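Local coordinates for protein type C neurotoxin (Clostridium botulinum, PDB 3PME) that is the receptor-binding domain of a botulinum C/D mosaic neurotoxin and probably attaches the toxin to nerve-cell membranes through gangliosides or phosphatidylethanolamine, at residues 39-44 against 195-200; 150-155 against 162-167. All blocks are in the same frame, centred on the assembly; numbering follows the deposited sequence.

Contact 1. Residues 39-44 against 195-200; sequences YTNDFK and IRDFNI
The guanidinium of R196 lies flat over the ring of Y39, its plane tilted by 11° and its CZ 3.7 Å from the ring centroid of Y39, so the pair is both a stack and a cation-pi contact. The extended R196 chain lays CD against Y39 CG as well. W74 and W140 make further cation-pi contacts with R196, and Q217 O accepts from its NH2.

Polar side chains meet one residue on: N41 ND2 gives a nearly straight bond (168°) of 2.9 Å to D197 OD1, on the syn side but tilted out of the carboxylate plane. N41 OD1 accepts from N12 N, so both ends of the amide are engaged. D197 OD2 accepts a weak 3.3 Å bond from R196 NE, part of a salt bridge, and a water joins it to N41 N.

In the backbone, F43 and I195 form an antiparallel hydrogen-bonded pair, with F43 N to I195 O at 2.9 Å. Their side chains run side by side, I195 CB over the F43 ring face and CG2 3.7 Å from F43 CZ. F43 CG sits between its backbone N and carbonyl carbon (chi1 54°), which swings the ring toward I195.

With its cation flanked by aromatic faces and D197, this buried arginine probably stays protonated.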
loop_
_atom_site.group_PDB
_atom_site.type_symbol
_atom_site.label_atom_id
_atom_site.label_comp_id
_atom_site.label_asym_id
_atom_site.label_seq_id
_atom_site.Cartn_x
_atom_site.Cartn_y
_atom_site.Cartn_z
ATOM N N TYR A 39 -2.428 -9.838 4.044
ATOM C CA TYR A 39 -1.114 -10.132 4.598
ATOM C C TYR A 39 -1.265 -11.127 5.740
ATOM O O TYR A 39 -2.272 -11.115 6.452
ATOM C CB TYR A 39 -0.457 -8.852 5.145
ATOM C CG TYR A 39 0.142 -7.974 4.076
ATOM C CD1 TYR A 39 1.420 -8.217 3.595
ATOM C CD2 TYR A 39 -0.573 -6.909 3.536
ATOM C CE1 TYR A 39 1.976 -7.422 2.611
ATOM C CE2 TYR A 39 -0.023 -6.104 2.559
ATOM C CZ TYR A 39 1.250 -6.364 2.101
ATOM O OH TYR A 39 1.819 -5.585 1.116
ATOM N N THR A 40 -0.244 -11.953 5.933
ATOM C CA THR A 40 -0.279 -13.024 6.931
ATOM C C THR A 40 -0.777 -12.592 8.304
ATOM O O THR A 40 -1.633 -13.245 8.888
ATOM C CB THR A 40 1.091 -13.681 7.084
ATOM O OG1 THR A 40 1.462 -14.290 5.839
ATOM C CG2 THR A 40 1.051 -14.742 8.161
ATOM N N ASN A 41 -0.242 -11.490 8.812
ATOM C CA ASN A 41 -0.542 -11.066 10.173
ATOM C C ASN A 41 -1.602 -9.969 10.219
ATOM O O ASN A 41 -1.601 -9.135 11.134
ATOM C CB ASN A 41 0.736 -10.611 10.871
ATOM C CG ASN A 41 1.777 -11.720 10.940
ATOM O OD1 ASN A 41 1.439 -12.883 11.190
ATOM N ND2 ASN A 41 3.041 -11.372 10.715
ATOM N N ASP A 42 -2.509 -9.963 9.240
ATOM C CA ASP A 42 -3.545 -8.928 9.208
ATOM C C ASP A 42 -4.865 -9.353 9.836
ATOM O O ASP A 42 -5.104 -10.536 10.085
ATOM C CB ASP A 42 -3.727 -8.293 7.809
ATOM C CG ASP A 42 -4.584 -9.111 6.870
ATOM O OD1 ASP A 42 -5.390 -9.964 7.307
ATOM O OD2 ASP A 42 -4.461 -8.865 5.654
ATOM N N PHE A 43 -5.685 -8.361 10.154
ATOM C CA PHE A 43 -7.046 -8.594 10.574
ATOM C C PHE A 43 -7.914 -7.427 10.133
ATOM O O PHE A 43 -7.427 -6.305 9.957
ATOM C CB PHE A 43 -7.167 -8.904 12.077
ATOM C CG PHE A 43 -6.530 -7.884 12.985
ATOM C CD1 PHE A 43 -5.205 -8.018 13.384
ATOM C CD2 PHE A 43 -7.268 -6.820 13.475
ATOM C CE1 PHE A 43 -4.622 -7.097 14.244
ATOM C CE2 PHE A 43 -6.691 -5.891 14.342
ATOM C CZ PHE A 43 -5.370 -6.036 14.723
ATOM N N LYS A 44 -9.189 -7.707 9.914
ATOM C CA LYS A 44 -10.108 -6.737 9.360
ATOM C C LYS A 44 -11.178 -6.403 10.383
ATOM O O LYS A 44 -11.766 -7.297 10.999
ATOM C CB LYS A 44 -10.753 -7.329 8.103
ATOM C CG LYS A 44 -11.637 -6.384 7.320
ATOM C CD LYS A 44 -12.265 -7.107 6.125
ATOM C CE LYS A 44 -13.107 -6.168 5.285
ATOM N NZ LYS A 44 -13.740 -6.892 4.146
ATOM N N ILE A 195 -5.627 -3.907 9.902
ATOM C CA ILE A 195 -4.381 -3.667 10.626
ATOM C C ILE A 195 -3.494 -4.883 10.402
ATOM O O ILE A 195 -3.996 -6.001 10.251
ATOM C CB ILE A 195 -4.654 -3.480 12.125
ATOM C CG1 ILE A 195 -5.339 -2.130 12.356
ATOM C CG2 ILE A 195 -3.347 -3.558 12.950
ATOM C CD1 ILE A 195 -5.920 -1.972 13.753
ATOM N N ARG A 196 -2.185 -4.694 10.361
ATOM C CA ARG A 196 -1.292 -5.853 10.349
ATOM C C ARG A 196 -0.039 -5.629 11.178
ATOM O O ARG A 196 0.382 -4.497 11.402
ATOM C CB ARG A 196 -0.919 -6.271 8.924
ATOM C CG ARG A 196 0.195 -5.429 8.281
ATOM C CD ARG A 196 0.462 -5.997 6.904
ATOM N NE ARG A 196 1.742 -5.613 6.325
ATOM C CZ ARG A 196 1.894 -4.632 5.450
ATOM N NH1 ARG A 196 0.850 -3.900 5.069
ATOM N NH2 ARG A 196 3.086 -4.391 4.933
ATOM N N ASP A 197 0.554 -6.729 11.615
ATOM C CA ASP A 197 1.832 -6.730 12.315
ATOM C C ASP A 197 1.814 -5.836 13.557
ATOM O O ASP A 197 2.718 -5.030 13.778
ATOM C CB ASP A 197 2.977 -6.365 11.363
ATOM C CG ASP A 197 3.147 -7.380 10.243
ATOM O OD1 ASP A 197 3.597 -8.508 10.529
ATOM O OD2 ASP A 197 2.831 -7.051 9.088
ATOM N N PHE A 198 0.788 -5.999 14.377
ATOM C CA PHE A 198 0.691 -5.204 15.600
ATOM C C PHE A 198 1.704 -5.665 16.659
ATOM O O PHE A 198 1.699 -6.841 17.060
ATOM C CB PHE A 198 -0.717 -5.234 16.184
ATOM C CG PHE A 198 -0.899 -4.260 17.312
ATOM C CD1 PHE A 198 -0.660 -4.648 18.626
ATOM C CD2 PHE A 198 -1.280 -2.958 17.050
ATOM C CE1 PHE A 198 -0.801 -3.746 19.668
ATOM C CE2 PHE A 198 -1.427 -2.040 18.088
ATOM C CZ PHE A 198 -1.184 -2.436 19.399
ATOM N N ASN A 199 2.558 -4.731 17.092
ATOM C CA ASN A 199 3.633 -4.991 18.058
ATOM C C ASN A 199 3.683 -3.926 19.144
ATOM O O ASN A 199 3.453 -2.743 18.881
ATOM C CB ASN A 199 5.001 -4.966 17.368
ATOM C CG ASN A 199 5.230 -6.167 16.481
ATOM O OD1 ASN A 199 4.855 -7.274 16.828
ATOM N ND2 ASN A 199 5.880 -5.952 15.342
ATOM N N ILE A 200 4.032 -4.332 20.363
ATOM C CA ILE A 200 4.369 -3.362 21.399
ATOM C C ILE A 200 5.747 -3.703 21.946
ATOM O O ILE A 200 6.051 -4.863 22.164
ATOM C CB ILE A 200 3.334 -3.337 22.530
ATOM C CG1 ILE A 200 1.963 -2.938 21.975
ATOM C CG2 ILE A 200 3.769 -2.341 23.639
ATOM C CD1 ILE A 200 0.842 -2.919 22.990
HETATM O O HOH W 1 -1.050 -8.234 13.823
HETATM O O HOH W 2 1.748 -9.588 7.952
#

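Contact 2. Residues 150-155 against 162-167; sequences MGYMKL and KQSERI
L155 O receives two backbone N-H groups, a 2.8 Å bond from K162 N and a weak one of 3.5 Å from Q163 N. K162 and Q163 thus share one partner, the mark of a classic beta bulge. Beyond it the pairing is regular: L155 N reaches Q163 O, and M153 N meets E165 O at 2.9 Å with E165 N returning to M153 O. At the far end I167 N donates to G151 O over 2.8 Å, in the carbonyl plane and nearly straight (172°).

Apolar contact is concentrated on M153. Its CG stands between backbone N and carbonyl carbon (chi1 57°), and the chain, extended beyond that, crosses I167 at about a right angle, M153 CG lying 3.6 Å from I167 CG2. M153 and L155 also pack on L123 of strand 120-126, so their side chains are covered by the facing layer.

The other face carries K154 and S164, with K154 CG 3.7 Å from S164 OG. At the strand end the Y152 ring crosses R166 obliquely, CD2 at 3.6 Å from R166 CA.

Buried M153 and L155 on the inner strand, with polar, more exposed residues on the outer one, suit an antiparallel beta hairpin at the sheet edge of a concanavalin-like jelly-roll sandwich.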
loop_
_atom_site.group_PDB
_atom_site.type_symbol
_atom_site.label_atom_id
_atom_site.label_comp_id
_atom_site.label_asym_id
_atom_site.label_seq_id
_atom_site.Cartn_x
_atom_site.Cartn_y
_atom_site.Cartn_z
ATOM N N MET A 150 9.608 10.653 30.331
ATOM C CA MET A 150 10.560 11.719 30.626
ATOM C C MET A 150 10.447 12.881 29.654
ATOM O O MET A 150 11.109 13.904 29.823
ATOM C CB MET A 150 11.993 11.185 30.626
ATOM C CG MET A 150 12.344 10.384 31.871
ATOM S SD MET A 150 13.984 9.646 31.772
ATOM C CE MET A 150 13.748 8.482 30.428
ATOM N N GLY A 151 9.611 12.739 28.631
ATOM C CA GLY A 151 9.488 13.816 27.674
ATOM C C GLY A 151 8.276 13.757 26.779
ATOM O O GLY A 151 7.263 14.414 27.043
ATOM N N TYR A 152 8.384 12.969 25.711
ATOM C CA TYR A 152 7.465 13.085 24.583
ATOM C C TYR A 152 6.918 11.770 24.081
ATOM O O TYR A 152 7.517 10.703 24.239
ATOM C CB TYR A 152 8.157 13.804 23.416
ATOM C CG TYR A 152 8.764 15.076 23.897
ATOM C CD1 TYR A 152 9.999 15.065 24.505
ATOM C CD2 TYR A 152 8.070 16.269 23.828
ATOM C CE1 TYR A 152 10.537 16.207 25.004
ATOM C CE2 TYR A 152 8.615 17.433 24.332
ATOM C CZ TYR A 152 9.855 17.378 24.914
ATOM O OH TYR A 152 10.450 18.500 25.439
ATOM N N MET A 153 5.756 11.862 23.458
ATOM C CA MET A 153 5.341 10.787 22.575
ATOM C C MET A 153 5.474 11.300 21.147
ATOM O O MET A 153 5.272 12.482 20.877
ATOM C CB MET A 153 3.940 10.309 22.909
ATOM C CG MET A 153 2.882 11.362 22.870
ATOM S SD MET A 153 1.332 10.620 23.392
ATOM C CE MET A 153 0.238 12.003 23.120
ATOM N N LYS A 154 5.855 10.412 20.239
ATOM C CA LYS A 154 6.194 10.809 18.889
ATOM C C LYS A 154 5.520 9.869 17.911
ATOM O O LYS A 154 5.428 8.673 18.164
ATOM C CB LYS A 154 7.704 10.768 18.682
ATOM C CG LYS A 154 8.442 11.885 19.444
ATOM C CD LYS A 154 9.915 11.536 19.713
ATOM C CE LYS A 154 10.800 11.697 18.486
ATOM N NZ LYS A 154 12.206 11.246 18.763
ATOM N N LEU A 155 5.054 10.442 16.811
ATOM C CA LEU A 155 4.356 9.689 15.777
ATOM C C LEU A 155 5.182 9.629 14.506
ATOM O O LEU A 155 5.546 10.667 13.934
ATOM C CB LEU A 155 3.017 10.359 15.481
ATOM C CG LEU A 155 2.235 9.752 14.317
ATOM C CD1 LEU A 155 1.994 8.282 14.570
ATOM C CD2 LEU A 155 0.925 10.493 14.182
ATOM N N LYS A 162 6.661 12.618 12.190
ATOM C CA LYS A 162 5.702 13.617 11.715
ATOM C C LYS A 162 5.267 14.595 12.797
ATOM O O LYS A 162 5.095 15.786 12.532
ATOM C CB LYS A 162 4.456 12.935 11.128
ATOM C CG LYS A 162 4.766 11.964 10.013
ATOM C CD LYS A 162 5.266 12.660 8.755
ATOM C CE LYS A 162 5.378 11.667 7.601
ATOM N NZ LYS A 162 6.055 12.279 6.417
ATOM N N GLN A 163 5.058 14.084 14.006
ATOM C CA GLN A 163 4.507 14.894 15.091
ATOM C C GLN A 163 5.109 14.484 16.420
ATOM O O GLN A 163 5.500 13.333 16.613
ATOM C CB GLN A 163 2.984 14.717 15.169
ATOM C CG GLN A 163 2.229 15.128 13.903
ATOM C CD GLN A 163 2.022 16.623 13.812
ATOM O OE1 GLN A 163 2.574 17.290 12.931
ATOM N NE2 GLN A 163 1.219 17.162 14.716
ATOM N N SER A 164 5.171 15.437 17.342
ATOM C CA SER A 164 5.595 15.160 18.703
ATOM C C SER A 164 4.650 15.889 19.652
ATOM O O SER A 164 4.053 16.905 19.288
ATOM C CB SER A 164 7.031 15.637 18.918
ATOM O OG SER A 164 7.477 15.342 20.237
ATOM N N GLU A 165 4.498 15.350 20.856
ATOM C CA GLU A 165 3.668 15.968 21.877
ATOM C C GLU A 165 4.264 15.708 23.249
ATOM O O GLU A 165 4.699 14.603 23.567
ATOM C CB GLU A 165 2.227 15.445 21.809
ATOM C CG GLU A 165 1.275 16.169 22.751
ATOM C CD GLU A 165 0.900 17.550 22.251
ATOM O OE1 GLU A 165 1.142 17.839 21.060
ATOM O OE2 GLU A 165 0.347 18.343 23.042
ATOM N N ARG A 166 4.285 16.747 24.070
ATOM C CA ARG A 166 4.857 16.636 25.399
ATOM C C ARG A 166 3.926 15.828 26.292
ATOM O O ARG A 166 2.718 16.047 26.281
ATOM C CB ARG A 166 5.061 18.040 25.964
ATOM C CG ARG A 166 5.784 18.101 27.278
ATOM C CD ARG A 166 6.193 19.546 27.560
ATOM N NE ARG A 166 5.044 20.446 27.626
ATOM C CZ ARG A 166 4.560 21.139 26.595
ATOM N NH1 ARG A 166 5.123 21.044 25.394
ATOM N NH2 ARG A 166 3.505 21.927 26.767
ATOM N N ILE A 167 4.481 14.881 27.041
ATOM C CA ILE A 167 3.676 14.115 27.990
ATOM C C ILE A 167 4.261 14.148 29.397
ATOM O O ILE A 167 3.654 13.640 30.335
ATOM C CB ILE A 167 3.465 12.642 27.548
ATOM C CG1 ILE A 167 4.807 11.933 27.331
ATOM C CG2 ILE A 167 2.602 12.570 26.287
ATOM C CD1 ILE A 167 4.687 10.436 27.162
#

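Both contacts belong to the same antiparallel sheet of the N-terminal, lectin-like half, yet their centres are 24 Å apart and their nearest atoms about 11 Å. Contact 1 is buried and joins segments 151 residues apart in sequence, bringing strand 42-45 beside strand 193-201. Contact 2 is partly buried and local: its segments are the arms of one hairpin, strands 152-157 and 160-166. Strands 68-77 and 141-148 connect the two regions. The chemistry follows position. Contact 1 has two antiparallel bridges and relies heavily on charged, aromatic and water-linked side-chain interactions, whereas in contact 2, with four bridges, the hydrogen bonds between the strands are all backbone to backbone, and apolar packing of M153 on I167 adds to them.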